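Local atomic coordinates of probable TonB-dependent siderophore receptor PiuA (Acinetobacter baumannii, PDB entry 5FP1), a protein that probably takes part in the first step of iron uptake, binding ferric siderophores at the outer membrane for transport into the cell. Residues A[691-696]-A[702-707]; A[190-195]-A[229-234]. All coordinates share one frame; numbering follows the deposited sequence.

Overall arrangement
Both contacts belong to the beta-barrel part of this TonB-dependent receptor, on the same side of the chain's centre, their own centres about 11 Å apart. Both segments of contact 2 come earlier in the chain than those of contact 1. Contact 2 joins the loop between strands 177-188 and 197-209 to the loop between strands 215-226 and 234-238; contact 1 is the hairpin of strands 693-696 and 701-704, inserted late in the chain between barrel strands 678-685 and 709-717. In a small antiparallel sheet, outside the run of paired barrel strands, 234-238 pairs with 701-704, Ile234 with Ala702. With a further backbone hydrogen bond between Ala190 and Gly707, this ties the late hairpin to loops that follow early barrel strands.

Contact 1 (A[691-696]-A[702-707]); sequences RYFTKA and ATEAEG
The ring of Tyr692 carries the methyl of Ala705 over one face, a CH-pi contact with CB 3.4 Å from the ring centroid; Tyr663 stacks on the same tyrosine. The guanidinium of Arg691 has CZ of Phe693 over the centre of one face and a water at its edge, while NH1 of Arg691 lies in turn at the edge of the Phe693 ring. That water accepts from Arg691 NE and donates to Glu704 OE1, bridging charges too far apart for a salt bridge: Arg691 NE and Glu704 OE2 are 4.2 Å apart. Each has its own further partner, NH2 bonding to the carbonyl of Ala249 and OE2 to the amide of Gly254. The backbones form an antiparallel hairpin with a beta bulge between Phe693 and Lys695, and strand 701-704 also pairs with strand 234-238, making it the middle of three. Thr703 N donates to Lys695 O, and Thr694 N to Thr703 O. Beyond the paired residues Ala705 N reaches Tyr692 O at 2.7 Å, nearly straight. On the face of Lys695 and Thr703, the lysine's CG stands beside its backbone N (chi1 -49°), and the extended chain runs past the threonine, Lys695 CD lying 3.5 Å from Thr703 OG1.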
loop_
_atom_site.group_PDB
_atom_site.type_symbol
_atom_site.label_atom_id
_atom_site.label_comp_id
_atom_site.label_asym_id
_atom_site.label_seq_id
_atom_site.Cartn_x
_atom_site.Cartn_y
_atom_site.Cartn_z
ATOM N N ARG A 691 -1.632 16.074 16.822
ATOM C CA ARG A 691 -2.629 15.001 16.866
ATOM C C ARG A 691 -3.457 15.034 15.592
ATOM O O ARG A 691 -4.251 15.959 15.330
ATOM C CB ARG A 691 -3.540 15.156 18.088
ATOM C CG ARG A 691 -4.589 14.043 18.251
ATOM C CD ARG A 691 -5.512 14.371 19.431
ATOM N NE ARG A 691 -6.511 13.338 19.759
ATOM C CZ ARG A 691 -7.805 13.432 19.500
ATOM N NH1 ARG A 691 -8.285 14.461 18.837
ATOM N NH2 ARG A 691 -8.625 12.455 19.860
ATOM N N TYR A 692 -3.264 14.006 14.781
ATOM C CA TYR A 692 -4.032 13.856 13.562
ATOM C C TYR A 692 -4.279 12.373 13.282
ATOM O O TYR A 692 -3.802 11.490 14.027
ATOM C CB TYR A 692 -3.340 14.565 12.371
ATOM C CG TYR A 692 -2.060 13.937 11.865
ATOM C CD1 TYR A 692 -0.863 14.088 12.552
ATOM C CD2 TYR A 692 -2.054 13.179 10.685
ATOM C CE1 TYR A 692 0.300 13.508 12.089
ATOM C CE2 TYR A 692 -0.906 12.580 10.222
ATOM C CZ TYR A 692 0.280 12.776 10.906
ATOM O OH TYR A 692 1.432 12.186 10.441
ATOM N N PHE A 693 -5.075 12.129 12.239
ATOM C CA PHE A 693 -5.567 10.809 11.902
ATOM C C PHE A 693 -5.234 10.435 10.456
ATOM O O PHE A 693 -5.569 11.170 9.525
ATOM C CB PHE A 693 -7.074 10.778 12.145
ATOM C CG PHE A 693 -7.435 11.013 13.585
ATOM C CD1 PHE A 693 -7.585 12.287 14.062
ATOM C CD2 PHE A 693 -7.523 9.949 14.479
ATOM C CE1 PHE A 693 -7.843 12.506 15.388
ATOM C CE2 PHE A 693 -7.803 10.168 15.811
ATOM C CZ PHE A 693 -7.926 11.439 16.270
ATOM N N THR A 694 -4.605 9.272 10.302
ATOM C CA THR A 694 -4.169 8.754 9.000
ATOM C C THR A 694 -5.144 7.774 8.359
ATOM O O THR A 694 -5.013 7.464 7.189
ATOM C CB THR A 694 -2.838 8.039 9.143
ATOM O OG1 THR A 694 -2.930 7.134 10.238
ATOM C CG2 THR A 694 -1.748 9.042 9.384
ATOM N N LYS A 695 -6.106 7.259 9.111
ATOM C CA LYS A 695 -7.111 6.353 8.519
ATOM C C LYS A 695 -8.444 6.693 9.109
ATOM O O LYS A 695 -8.563 6.902 10.328
ATOM C CB LYS A 695 -6.819 4.877 8.872
ATOM C CG LYS A 695 -5.377 4.442 8.640
ATOM C CD LYS A 695 -5.072 3.068 9.210
ATOM C CE LYS A 695 -3.575 2.774 9.111
ATOM N NZ LYS A 695 -3.283 1.398 9.605
ATOM N N ALA A 696 -9.452 6.695 8.262
ATOM C CA ALA A 696 -10.815 6.875 8.680
ATOM C C ALA A 696 -11.589 5.653 8.200
ATOM O O ALA A 696 -11.705 5.430 6.996
ATOM C CB ALA A 696 -11.365 8.147 8.097
ATOM N N ALA A 702 -11.422 5.998 13.821
ATOM C CA ALA A 702 -10.308 6.446 13.003
ATOM C C ALA A 702 -8.994 6.131 13.690
ATOM O O ALA A 702 -8.930 6.000 14.912
ATOM C CB ALA A 702 -10.400 7.922 12.754
ATOM N N THR A 703 -7.923 6.053 12.914
ATOM C CA THR A 703 -6.628 5.677 13.446
ATOM C C THR A 703 -5.816 6.935 13.651
ATOM O O THR A 703 -5.618 7.719 12.718
ATOM C CB THR A 703 -5.871 4.749 12.469
ATOM O OG1 THR A 703 -6.636 3.557 12.266
ATOM C CG2 THR A 703 -4.494 4.366 12.979
ATOM N N GLU A 704 -5.332 7.121 14.873
ATOM C CA GLU A 704 -4.453 8.232 15.190
ATOM C C GLU A 704 -3.036 8.032 14.669
ATOM O O GLU A 704 -2.443 6.952 14.763
ATOM C CB GLU A 704 -4.459 8.471 16.722
ATOM C CG GLU A 704 -3.854 9.788 17.187
ATOM C CD GLU A 704 -3.974 9.977 18.707
ATOM O OE1 GLU A 704 -4.809 9.291 19.346
ATOM O OE2 GLU A 704 -3.230 10.804 19.259
ATOM N N ALA A 705 -2.462 9.091 14.101
ATOM C CA ALA A 705 -1.064 9.058 13.707
ATOM C C ALA A 705 -0.180 9.074 14.941
ATOM O O ALA A 705 -0.599 9.469 16.027
ATOM C CB ALA A 705 -0.737 10.250 12.813
ATOM N N GLU A 706 1.036 8.587 14.774
ATOM C CA GLU A 706 2.022 8.601 15.828
ATOM C C GLU A 706 2.338 10.049 16.243
ATOM O O GLU A 706 2.244 10.973 15.420
ATOM C CB GLU A 706 3.310 7.969 15.305
ATOM C CG GLU A 706 3.957 8.872 14.285
ATOM C CD GLU A 706 5.173 8.286 13.600
ATOM O OE1 GLU A 706 5.561 7.135 13.939
ATOM O OE2 GLU A 706 5.746 9.005 12.735
ATOM N N GLY A 707 2.664 10.226 17.526
ATOM C CA GLY A 707 3.115 11.508 18.093
ATOM C C GLY A 707 4.557 11.851 17.724
ATOM O O GLY A 707 5.187 11.177 16.921
HETATM O O HOH W 1 -6.306 10.757 20.999
HETATM O O HOH W 2 -1.073 12.296 15.841
#

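Contact 2 (A[190-195]-A[229-234]); sequences AGQSNG and KPDSGI
Gln192 and Asp231 supply the close part of this contact, through a single hydrogen bond from NE2 of Gln192 to OD1 of Asp231, 3.0 Å long and almost straight at 176°. The acceptor lies in the amide plane, but the donor meets the syn side of OD1 from 30° out of the carboxylate plane, the two planes being steeply inclined to each other. From the opposite face of the carboxylate Ser232 N reaches Asp231 OD1 at 2.7 Å in a more bent bond, so the oxygen has two donors. With CG anti to the backbone nitrogen (chi1 -164°), the extended glutamine carries its amide across to the aspartate. OE1 of Gln192 accepts from the amide of Ala196, and OD2 of Asp231 forms a salt bridge with Lys189; together these bonds fix both flat groups. Elsewhere the loops meet loosely: Gly195 O comes no nearer to Lys229 CB than 4.4 Å, and at the turn beyond, Ser193 and Asn194 are exposed to solvent. Tyr256 packs against Gln192 and Asp231 alike, the aspartate also touches Thr703 of strand 701-704, and Pro230 rests on Trp301 of strand 284-304, which sets the two loops among barrel strands and the late hairpin.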
loop_
_atom_site.group_PDB
_atom_site.type_symbol
_atom_site.label_atom_id
_atom_site.label_comp_id
_atom_site.label_asym_id
_atom_site.label_seq_id
_atom_site.Cartn_x
_atom_site.Cartn_y
_atom_site.Cartn_z
ATOM N N ALA A 190 4.783 5.970 18.887
ATOM C CA ALA A 190 5.268 7.194 19.531
ATOM C C ALA A 190 4.124 7.999 20.123
ATOM O O ALA A 190 3.103 8.250 19.453
ATOM C CB ALA A 190 6.015 8.051 18.510
ATOM N N GLY A 191 4.273 8.362 21.391
ATOM C CA GLY A 191 3.288 9.189 22.083
ATOM C C GLY A 191 2.125 8.423 22.658
ATOM O O GLY A 191 1.262 8.992 23.330
ATOM N N GLN A 192 2.090 7.125 22.414
ATOM C CA GLN A 192 0.979 6.284 22.894
ATOM C C GLN A 192 1.446 5.327 23.996
ATOM O O GLN A 192 1.698 4.147 23.723
ATOM C CB GLN A 192 0.424 5.451 21.728
ATOM C CG GLN A 192 -0.939 4.833 21.965
ATOM C CD GLN A 192 -1.313 3.838 20.893
ATOM O OE1 GLN A 192 -0.635 2.825 20.717
ATOM N NE2 GLN A 192 -2.407 4.100 20.194
ATOM N N SER A 193 1.520 5.809 25.234
ATOM C CA SER A 193 1.932 4.976 26.382
ATOM C C SER A 193 1.042 3.759 26.646
ATOM O O SER A 193 -0.192 3.811 26.511
ATOM C CB SER A 193 1.976 5.814 27.678
ATOM O OG SER A 193 2.994 6.788 27.608
ATOM N N ASN A 194 1.695 2.675 27.038
ATOM C CA ASN A 194 1.044 1.416 27.324
ATOM C C ASN A 194 0.109 1.055 26.189
ATOM O O ASN A 194 -1.061 0.710 26.398
ATOM C CB ASN A 194 0.324 1.497 28.668
ATOM C CG ASN A 194 1.292 1.759 29.807
ATOM O OD1 ASN A 194 2.277 1.041 29.968
ATOM N ND2 ASN A 194 1.024 2.800 30.600
ATOM N N GLY A 195 0.653 1.181 24.982
ATOM C CA GLY A 195 -0.118 1.079 23.765
ATOM C C GLY A 195 0.508 0.122 22.781
ATOM O O GLY A 195 1.042 -0.945 23.159
ATOM N N LYS A 229 1.893 -5.863 19.470
ATOM C CA LYS A 229 0.651 -5.562 20.177
ATOM C C LYS A 229 -0.037 -4.510 19.270
ATOM O O LYS A 229 0.448 -3.414 19.146
ATOM C CB LYS A 229 0.919 -5.002 21.578
ATOM C CG LYS A 229 1.536 -5.993 22.566
ATOM C CD LYS A 229 0.598 -7.189 22.707
ATOM C CE LYS A 229 0.989 -8.198 23.790
ATOM N NZ LYS A 229 -0.069 -9.256 23.835
ATOM N N PRO A 230 -1.140 -4.881 18.601
ATOM C CA PRO A 230 -1.642 -4.057 17.494
ATOM C C PRO A 230 -2.392 -2.814 17.950
ATOM O O PRO A 230 -2.989 -2.778 19.032
ATOM C CB PRO A 230 -2.599 -5.013 16.754
ATOM C CG PRO A 230 -3.091 -5.934 17.824
ATOM C CD PRO A 230 -1.898 -6.141 18.735
ATOM N N ASP A 231 -2.369 -1.794 17.119
ATOM C CA ASP A 231 -3.069 -0.575 17.412
ATOM C C ASP A 231 -4.566 -0.758 17.405
ATOM O O ASP A 231 -5.112 -1.717 16.824
ATOM C CB ASP A 231 -2.666 0.517 16.415
ATOM C CG ASP A 231 -2.855 1.933 16.985
ATOM O OD1 ASP A 231 -3.281 2.083 18.155
ATOM O OD2 ASP A 231 -2.582 2.878 16.233
ATOM N N SER A 232 -5.214 0.157 18.104
ATOM C CA SER A 232 -6.643 0.309 18.110
ATOM C C SER A 232 -6.910 1.612 17.354
ATOM O O SER A 232 -6.228 1.947 16.375
ATOM C CB SER A 232 -7.165 0.364 19.554
ATOM O OG SER A 232 -8.592 0.420 19.622
ATOM N N GLY A 233 -7.887 2.366 17.796
ATOM C CA GLY A 233 -8.181 3.643 17.182
ATOM C C GLY A 233 -8.947 4.530 18.143
ATOM O O GLY A 233 -9.058 4.201 19.326
ATOM N N ILE A 234 -9.471 5.640 17.626
ATOM C CA ILE A 234 -10.265 6.592 18.406
ATOM C C ILE A 234 -11.684 6.594 17.844
ATOM O O ILE A 234 -11.885 6.733 16.610
ATOM C CB ILE A 234 -9.657 7.998 18.381
ATOM C CG1 ILE A 234 -8.199 7.969 18.828
ATOM C CG2 ILE A 234 -10.488 8.969 19.225
ATOM C CD1 ILE A 234 -7.968 7.448 20.244
#